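Local atomic coordinates of listeriolysin O (Listeria monocytogenes, PDB entry 4CDB), a protein that perforates cholesterol-containing host membranes, changing conformation after binding so that it inserts and assembles into an oligomeric pore complex. Residues 90-95 and 107-112; 394-399 and 412-417. One frame throughout, in Å; residues are numbered along the deposited sequence.

Contact 1 of 2, residues 90-95 and 107-112; sequences GALVKA and LPVKRD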
loop_
_atom_site.group_PDB
_atom_site.type_symbol
_atom_site.label_atom_id
_atom_site.label_comp_id
_atom_site.label_asym_id
_atom_site.label_seq_id
_atom_site.Cartn_x
_atom_site.Cartn_y
_atom_site.Cartn_z
ATOM N N GLY A 90 1.017 -9.673 28.041
ATOM C CA GLY A 90 1.220 -9.329 29.437
ATOM C C GLY A 90 2.477 -8.524 29.712
ATOM O O GLY A 90 2.689 -8.053 30.829
ATOM N N ALA A 91 3.313 -8.366 28.691
ATOM C CA ALA A 91 4.565 -7.630 28.836
ATOM C C ALA A 91 4.333 -6.169 29.221
ATOM O O ALA A 91 3.440 -5.510 28.691
ATOM C CB ALA A 91 5.379 -7.714 27.558
ATOM N N LEU A 92 5.147 -5.674 30.147
ATOM C CA LEU A 92 5.053 -4.289 30.596
ATOM C C LEU A 92 5.992 -3.400 29.791
ATOM O O LEU A 92 7.188 -3.680 29.692
ATOM C CB LEU A 92 5.397 -4.187 32.083
ATOM C CG LEU A 92 4.502 -4.953 33.058
ATOM C CD1 LEU A 92 4.931 -4.698 34.492
ATOM C CD2 LEU A 92 3.062 -4.543 32.856
ATOM N N VAL A 93 5.453 -2.330 29.215
ATOM C CA VAL A 93 6.256 -1.416 28.407
ATOM C C VAL A 93 5.957 0.048 28.725
ATOM O O VAL A 93 4.925 0.371 29.316
ATOM C CB VAL A 93 6.023 -1.643 26.893
ATOM C CG1 VAL A 93 6.510 -3.024 26.466
ATOM C CG2 VAL A 93 4.555 -1.459 26.555
ATOM N N LYS A 94 6.875 0.927 28.335
ATOM C CA LYS A 94 6.634 2.361 28.389
ATOM C C LYS A 94 5.897 2.793 27.133
ATOM O O LYS A 94 6.237 2.367 26.029
ATOM C CB LYS A 94 7.951 3.128 28.483
ATOM C CG LYS A 94 8.729 2.902 29.760
ATOM C CD LYS A 94 10.040 3.669 29.724
ATOM C CE LYS A 94 10.823 3.492 31.012
ATOM N NZ LYS A 94 12.151 4.168 30.957
ATOM N N ALA A 95 4.890 3.642 27.300
ATOM C CA ALA A 95 4.167 4.178 26.156
ATOM C C ALA A 95 4.829 5.471 25.694
ATOM O O ALA A 95 4.437 6.561 26.116
ATOM C CB ALA A 95 2.712 4.422 26.506
ATOM N N LEU A 107 9.716 -2.670 30.749
ATOM C CA LEU A 107 10.022 -2.472 32.162
ATOM C C LEU A 107 10.609 -3.740 32.774
ATOM O O LEU A 107 9.930 -4.764 32.864
ATOM C CB LEU A 107 8.769 -2.061 32.936
ATOM C CG LEU A 107 8.039 -0.804 32.467
ATOM C CD1 LEU A 107 6.881 -0.483 33.396
ATOM C CD2 LEU A 107 9.000 0.365 32.389
ATOM N N PRO A 108 11.875 -3.671 33.206
ATOM C CA PRO A 108 12.561 -4.834 33.779
ATOM C C PRO A 108 12.242 -5.041 35.263
ATOM O O PRO A 108 13.158 -5.117 36.085
ATOM C CB PRO A 108 14.033 -4.473 33.600
ATOM C CG PRO A 108 14.053 -2.980 33.737
ATOM C CD PRO A 108 12.751 -2.487 33.148
ATOM N N VAL A 109 10.959 -5.139 35.595
ATOM C CA VAL A 109 10.544 -5.380 36.975
ATOM C C VAL A 109 10.020 -6.799 37.154
ATOM O O VAL A 109 9.589 -7.439 36.194
ATOM C CB VAL A 109 9.437 -4.402 37.418
ATOM C CG1 VAL A 109 9.974 -2.987 37.501
ATOM C CG2 VAL A 109 8.252 -4.478 36.466
ATOM N N LYS A 110 10.056 -7.288 38.388
ATOM C CA LYS A 110 9.482 -8.590 38.694
ATOM C C LYS A 110 7.964 -8.542 38.571
ATOM O O LYS A 110 7.348 -7.488 38.742
ATOM C CB LYS A 110 9.904 -9.056 40.086
ATOM C CG LYS A 110 11.330 -9.581 40.142
ATOM C CD LYS A 110 11.997 -9.201 41.455
ATOM C CE LYS A 110 13.185 -10.108 41.760
ATOM N NZ LYS A 110 13.842 -9.728 43.043
ATOM N N ARG A 111 7.368 -9.691 38.271
ATOM C CA ARG A 111 5.959 -9.750 37.915
ATOM C C ARG A 111 5.152 -10.593 38.892
ATOM O O ARG A 111 5.688 -11.492 39.538
ATOM C CB ARG A 111 5.810 -10.325 36.504
ATOM C CG ARG A 111 6.553 -9.546 35.433
ATOM C CD ARG A 111 5.983 -8.147 35.289
ATOM N NE ARG A 111 4.549 -8.188 35.020
ATOM C CZ ARG A 111 4.017 -8.364 33.816
ATOM N NH1 ARG A 111 4.800 -8.509 32.757
ATOM N NH2 ARG A 111 2.701 -8.394 33.670
ATOM N N ASP A 112 3.860 -10.295 38.994
ATOM C CA ASP A 112 2.943 -11.143 39.741
ATOM C C ASP A 112 2.288 -12.114 38.759
ATOM O O ASP A 112 2.908 -12.520 37.777
ATOM C CB ASP A 112 1.893 -10.298 40.466
ATOM C CG ASP A 112 1.321 -10.992 41.699
ATOM O OD1 ASP A 112 1.335 -12.241 41.755
ATOM O OD2 ASP A 112 0.849 -10.280 42.610
HETATM O O HOH W 1 7.534 -6.813 31.995
#

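Contact 2 of 2, residues 394-399 and 412-417; sequences NISWDE and HKNWSE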
loop_
_atom_site.group_PDB
_atom_site.type_symbol
_atom_site.label_atom_id
_atom_site.label_comp_id
_atom_site.label_asym_id
_atom_site.label_seq_id
_atom_site.Cartn_x
_atom_site.Cartn_y
_atom_site.Cartn_z
ATOM N N ASN A 394 -4.637 20.662 -46.966
ATOM C CA ASN A 394 -4.423 21.560 -45.845
ATOM C C ASN A 394 -4.552 20.793 -44.536
ATOM O O ASN A 394 -5.658 20.485 -44.089
ATOM C CB ASN A 394 -5.397 22.737 -45.882
ATOM C CG ASN A 394 -5.007 23.835 -44.917
ATOM O OD1 ASN A 394 -5.286 23.754 -43.722
ATOM N ND2 ASN A 394 -4.348 24.867 -45.432
ATOM N N ILE A 395 -3.414 20.469 -43.934
ATOM C CA ILE A 395 -3.413 19.685 -42.710
ATOM C C ILE A 395 -2.751 20.459 -41.576
ATOM O O ILE A 395 -1.620 20.923 -41.709
ATOM C CB ILE A 395 -2.713 18.331 -42.919
ATOM C CG1 ILE A 395 -3.372 17.578 -44.077
ATOM C CG2 ILE A 395 -2.752 17.506 -41.644
ATOM C CD1 ILE A 395 -2.782 16.220 -44.349
ATOM N N SER A 396 -3.474 20.605 -40.469
ATOM C CA SER A 396 -2.987 21.360 -39.320
ATOM C C SER A 396 -3.269 20.620 -38.017
ATOM O O SER A 396 -4.083 19.695 -37.981
ATOM C CB SER A 396 -3.633 22.747 -39.279
ATOM O OG SER A 396 -5.044 22.649 -39.177
ATOM N N TRP A 397 -2.586 21.035 -36.952
ATOM C CA TRP A 397 -2.772 20.450 -35.628
ATOM C C TRP A 397 -2.170 21.342 -34.543
ATOM O O TRP A 397 -1.444 22.292 -34.841
ATOM C CB TRP A 397 -2.150 19.051 -35.561
ATOM C CG TRP A 397 -0.664 19.047 -35.747
ATOM C CD1 TRP A 397 0.286 19.119 -34.769
ATOM C CD2 TRP A 397 0.044 18.970 -36.990
ATOM N NE1 TRP A 397 1.542 19.091 -35.327
ATOM C CE2 TRP A 397 1.421 19.001 -36.687
ATOM C CE3 TRP A 397 -0.352 18.879 -38.328
ATOM C CZ2 TRP A 397 2.403 18.942 -37.677
ATOM C CZ3 TRP A 397 0.625 18.821 -39.307
ATOM C CH2 TRP A 397 1.985 18.853 -38.977
ATOM N N ASP A 398 -2.482 21.031 -33.289
ATOM C CA ASP A 398 -1.930 21.761 -32.153
ATOM C C ASP A 398 -0.958 20.884 -31.374
ATOM O O ASP A 398 -1.182 19.683 -31.224
ATOM C CB ASP A 398 -3.046 22.234 -31.219
ATOM C CG ASP A 398 -3.865 23.364 -31.809
ATOM O OD1 ASP A 398 -3.273 24.255 -32.452
ATOM O OD2 ASP A 398 -5.102 23.360 -31.629
ATOM N N GLU A 399 0.123 21.487 -30.889
ATOM C CA GLU A 399 1.064 20.794 -30.014
ATOM C C GLU A 399 1.093 21.469 -28.645
ATOM O O GLU A 399 1.377 22.661 -28.535
ATOM C CB GLU A 399 2.462 20.758 -30.634
ATOM C CG GLU A 399 2.545 19.938 -31.913
ATOM C CD GLU A 399 3.952 19.860 -32.470
ATOM O OE1 GLU A 399 4.893 20.283 -31.767
ATOM O OE2 GLU A 399 4.115 19.378 -33.610
ATOM N N HIS A 412 0.093 26.204 -32.648
ATOM C CA HIS A 412 -0.572 25.695 -33.843
ATOM C C HIS A 412 0.473 25.313 -34.885
ATOM O O HIS A 412 1.457 26.028 -35.078
ATOM C CB HIS A 412 -1.536 26.728 -34.421
ATOM C CG HIS A 412 -2.448 26.175 -35.472
ATOM N ND1 HIS A 412 -3.483 25.311 -35.177
ATOM C CD2 HIS A 412 -2.479 26.356 -36.811
ATOM C CE1 HIS A 412 -4.112 24.988 -36.292
ATOM N NE2 HIS A 412 -3.524 25.608 -37.299
ATOM N N LYS A 413 0.260 24.185 -35.555
ATOM C CA LYS A 413 1.221 23.701 -36.539
ATOM C C LYS A 413 0.578 23.439 -37.898
ATOM O O LYS A 413 -0.561 22.981 -37.981
ATOM C CB LYS A 413 1.923 22.440 -36.027
ATOM C CG LYS A 413 2.814 22.685 -34.818
ATOM C CD LYS A 413 4.006 23.557 -35.184
ATOM C CE LYS A 413 4.404 24.475 -34.036
ATOM N NZ LYS A 413 4.719 23.730 -32.786
ATOM N N ASN A 414 1.318 23.743 -38.958
ATOM C CA ASN A 414 0.859 23.489 -40.315
ATOM C C ASN A 414 1.818 22.583 -41.074
ATOM O O ASN A 414 3.036 22.693 -40.930
ATOM C CB ASN A 414 0.676 24.801 -41.079
ATOM C CG ASN A 414 -0.603 25.520 -40.705
ATOM O OD1 ASN A 414 -1.681 24.926 -40.692
ATOM N ND2 ASN A 414 -0.490 26.805 -40.393
ATOM N N TRP A 415 1.259 21.682 -41.874
ATOM C CA TRP A 415 2.061 20.835 -42.743
ATOM C C TRP A 415 2.780 21.705 -43.766
ATOM O O TRP A 415 2.205 22.655 -44.299
ATOM C CB TRP A 415 1.179 19.809 -43.452
ATOM C CG TRP A 415 1.950 18.766 -44.204
ATOM C CD1 TRP A 415 3.238 18.374 -43.978
ATOM C CD2 TRP A 415 1.481 17.987 -45.310
ATOM N NE1 TRP A 415 3.598 17.396 -44.874
ATOM C CE2 TRP A 415 2.538 17.139 -45.702
ATOM C CE3 TRP A 415 0.270 17.921 -46.005
ATOM C CZ2 TRP A 415 2.418 16.238 -46.760
ATOM C CZ3 TRP A 415 0.153 17.026 -47.054
ATOM C CH2 TRP A 415 1.221 16.197 -47.422
ATOM N N SER A 416 4.039 21.379 -44.034
ATOM C CA SER A 416 4.857 22.156 -44.956
ATOM C C SER A 416 4.322 22.116 -46.386
ATOM O O SER A 416 4.584 23.021 -47.176
ATOM C CB SER A 416 6.297 21.648 -44.930
ATOM O OG SER A 416 6.353 20.303 -45.362
ATOM N N GLU A 417 3.577 21.065 -46.717
ATOM C CA GLU A 417 3.066 20.891 -48.074
ATOM C C GLU A 417 1.673 21.487 -48.259
ATOM O O GLU A 417 1.035 21.281 -49.291
ATOM C CB GLU A 417 3.058 19.410 -48.464
ATOM C CG GLU A 417 4.419 18.730 -48.381
ATOM C CD GLU A 417 5.424 19.279 -49.382
ATOM O OE1 GLU A 417 5.002 19.847 -50.412
ATOM O OE2 GLU A 417 6.640 19.131 -49.140
#

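Contact 1 of 2, residues 90-95 and 107-112
R111 reaches end-on to the backbone of G90, giving both NH1 and NH2 to the one carbonyl oxygen. NH2 lies 2.9 Å from G90 O, and each bond is bent at its hydrogen, to just under 140°, because two donors share one acceptor. G90 O sits near the guanidinium plane, while L92 CG rests 3.5 Å from R111 CZ, over one face. A branched leucine suits this flat cation, spreading CD1 along R111 NE and CD2 toward R111 NH2. The arginine chain gets there by bending at two successive bonds, with chi2 -64° and chi3 -55°. G90 has a positive phi, and in its backbone shape a side chain would jam against the preceding carbonyl.

Farther along, L107 N donates to L92 O at 2.9 Å, and the leucines meet through their CB atoms. V109 CG2 adds a second apolar touch, 3.9 Å from L92 CD1. K94 lays its aliphatic chain across L107 CD2 and sends NZ on to L244 O. A water takes the N-H of L92 and donates to L107 O, with a weak bond from R111 NH1.

R111 NE donates to F231 O, which helps position the guanidinium, and R111 also belongs to a sodium site with N134. The loop between helix 97-100 and strand 114-118 thus packs against short strand 92-94, which pairs with strand 252-260.

Contact 2 of 2, residues 394-399 and 412-417
The indole of W397 carries K413 CB over one face, a CH-pi contact 3.7 Å from the centroid of the five-membered ring. At the indole's edge E399 CG lies in the ring plane, and NE1 donates almost straight (173°) to E399 OE2, on its anti lone pair. This bond helps to set the rotation of the ring. The imidazole of H412 has W397 O over a face and D398 OD1 at its edge. With CG anti to the backbone N (chi1 -168°), the ring swings across to D398, and ND1 gives OD1 a 2.9 Å hydrogen bond from above the carboxylate plane. The indole of W415 lies under E417 CB on one face, and I395 CD1 touches its CE3 at 3.9 Å.

W397 and K413 form an antiparallel hydrogen-bonded pair, and W415 N extends the ladder to I395 O. K413 bends its chain so that NZ stands 3.6 Å from E399 OE1, a salt bridge.

E399 therefore serves two partners, one oxygen for the indole and the other for the lysine, joining edge strand 408-414 to its neighbour 391-402 by charge. On the other face, the D398 carboxylate would probably favour a protonated H412.

How the contacts relate
The two contacts lie toward opposite ends of the elongated molecule, with centres about 77 Å apart and nearest atoms about 57 Å apart, so neither touches the other. Contact 1 joins a loop to a strand edge; contact 2 belongs to the beta-sandwich domain and pairs the two strands of a hairpin. Contact 1 is complete in sequence well before contact 2 begins. The side chain of R111 in contact 1 comes about 3 Å from a bound sodium ion, whereas the side chain of D398 in contact 2 stays about 11 Å from one. The hairpin of contact 2 shares its four-stranded sheet with strands 436-449 and 452-463, whose connection and adjoining ends carry the undecapeptide motif of residues 445-455.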